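PDB 6HLX: AgaA, which binds the opine agropinic acid as the periplasmic substrate-binding protein of an ABC transporter that imports it into Agrobacterium. Local coordinates for residues Y263-R267 with S268-N272. Residues are numbered along the deposited sequence; the frame is centred on the assembly and turned at random.
Sequences YAVDR and SAIIN. With ZN (zinc ion), chain O.
Val-265 meets Ile-270 through methyl groups, CG1 lying 3.7 Å from Ile-270 CD1, the two branched side chains meeting at a slant. It is the first residue to leave the helical conformation after helix 255-264, and its buried, beta-branched side chain suits this extended link between two helices. CG1 stands anti to the backbone N (chi1 -179°), which puts this methyl beside the end of Ile-270.

Asp-266 is the N-cap of helix 267-274. Its short side chain lets the carboxylate reach forward over the first turn, where backbone N-H groups lack helical acceptors. OD2 accepts from Ala-269 N at 3.2 Å through its anti lone pair, and more weakly from Ser-268 N at 3.0 Å; Ala-269 N also makes a weak bond to Asp-266 O. OD1, meanwhile, binds a zinc ion at 1.9 Å. A water on the metal donates to OD2, so the carboxylate joins cap and metal site. Both the cation and the helix N-terminus would be expected to stabilise its negative charge.

Arg-267 begins the regular helical bonding: its O accepts from Ile-271 N at 3.1 Å, nearly straight at 174°. Ile-271 CG1 packs alongside that carbonyl oxygen at 3.4 Å. The long arginine side chain reaches back, bent at chi2, to place NH1 on Ala-262 O of the preceding helix, tying the two helices together.

This short link between helices 255-264 and 267-274 lies to one side of the ligand pocket; the Ile-270 side chain is about 11 Å from the bound agropinic acid. Val-265 and Ile-270 rest on Phe-449 of strand 446-451 and also touch helix 333-347, whose Glu-345 accepts from Asp-266 N.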
# COMPACT_ATOMS: atom_id res chain seq x y z
N TYR A 263 -15.65 -19.36 5.18
CA TYR A 263 -16.82 -20.11 4.68
C TYR A 263 -18.14 -19.39 4.95
O TYR A 263 -19.14 -19.65 4.26
CB TYR A 263 -16.87 -21.53 5.32
CG TYR A 263 -15.93 -22.53 4.68
CD1 TYR A 263 -16.20 -23.07 3.42
CD2 TYR A 263 -14.79 -22.98 5.35
CE1 TYR A 263 -15.35 -24.02 2.84
CE2 TYR A 263 -13.94 -23.93 4.77
CZ TYR A 263 -14.22 -24.44 3.52
OH TYR A 263 -13.38 -25.35 2.93
N ALA A 264 -18.19 -18.56 6.01
CA ALA A 264 -19.43 -17.90 6.45
C ALA A 264 -19.78 -16.62 5.73
O ALA A 264 -20.95 -16.21 5.75
CB ALA A 264 -19.38 -17.64 7.94
N VAL A 265 -18.79 -15.91 5.18
CA VAL A 265 -19.07 -14.61 4.59
C VAL A 265 -19.43 -14.73 3.12
O VAL A 265 -18.59 -15.10 2.31
CB VAL A 265 -17.93 -13.59 4.84
CG1 VAL A 265 -18.28 -12.23 4.22
CG2 VAL A 265 -17.65 -13.43 6.33
N ASP A 266 -20.69 -14.40 2.76
CA ASP A 266 -21.11 -14.41 1.38
C ASP A 266 -20.42 -13.23 0.67
O ASP A 266 -20.57 -12.07 1.07
CB ASP A 266 -22.61 -14.28 1.21
CG ASP A 266 -22.97 -14.60 -0.21
OD1 ASP A 266 -23.18 -15.80 -0.53
OD2 ASP A 266 -23.00 -13.66 -1.03
N ARG A 267 -19.65 -13.55 -0.37
CA ARG A 267 -18.87 -12.52 -1.07
C ARG A 267 -19.72 -11.59 -1.92
O ARG A 267 -19.38 -10.40 -2.05
CB ARG A 267 -17.75 -13.17 -1.86
CG ARG A 267 -16.70 -13.70 -0.89
CD ARG A 267 -16.13 -14.98 -1.35
NE ARG A 267 -15.03 -15.43 -0.49
CZ ARG A 267 -15.15 -16.28 0.52
NH1 ARG A 267 -16.34 -16.74 0.87
NH2 ARG A 267 -14.09 -16.65 1.22
N SER A 268 -20.87 -12.07 -2.44
CA SER A 268 -21.77 -11.19 -3.19
C SER A 268 -22.41 -10.16 -2.27
O SER A 268 -22.75 -9.08 -2.75
CB SER A 268 -22.85 -11.99 -3.91
OG SER A 268 -22.25 -12.86 -4.85
N ALA A 269 -22.59 -10.47 -0.96
CA ALA A 269 -23.17 -9.50 -0.01
C ALA A 269 -22.23 -8.30 0.10
O ALA A 269 -22.70 -7.17 0.10
CB ALA A 269 -23.38 -10.14 1.36
N ILE A 270 -20.91 -8.54 0.13
CA ILE A 270 -19.94 -7.44 0.18
C ILE A 270 -19.95 -6.65 -1.14
O ILE A 270 -20.09 -5.43 -1.12
CB ILE A 270 -18.52 -7.92 0.57
CG1 ILE A 270 -18.51 -8.48 2.01
CG2 ILE A 270 -17.51 -6.75 0.41
CD1 ILE A 270 -17.25 -9.22 2.38
N ILE A 271 -19.82 -7.35 -2.28
CA ILE A 271 -19.78 -6.71 -3.61
C ILE A 271 -21.03 -5.85 -3.85
O ILE A 271 -20.90 -4.69 -4.27
CB ILE A 271 -19.56 -7.77 -4.74
CG1 ILE A 271 -18.17 -8.44 -4.59
CG2 ILE A 271 -19.76 -7.16 -6.15
CD1 ILE A 271 -18.01 -9.76 -5.34
N ASN A 272 -22.23 -6.41 -3.59
CA ASN A 272 -23.50 -5.72 -3.85
C ASN A 272 -23.84 -4.61 -2.87
O ASN A 272 -24.45 -3.63 -3.29
CB ASN A 272 -24.67 -6.73 -3.96
CG ASN A 272 -24.51 -7.67 -5.13
OD1 ASN A 272 -23.87 -7.34 -6.14
ND2 ASN A 272 -25.06 -8.88 -5.04
ZN ZN O . -23.37 -15.95 -2.41
O HOH W 1 -24.65 -14.74 -3.26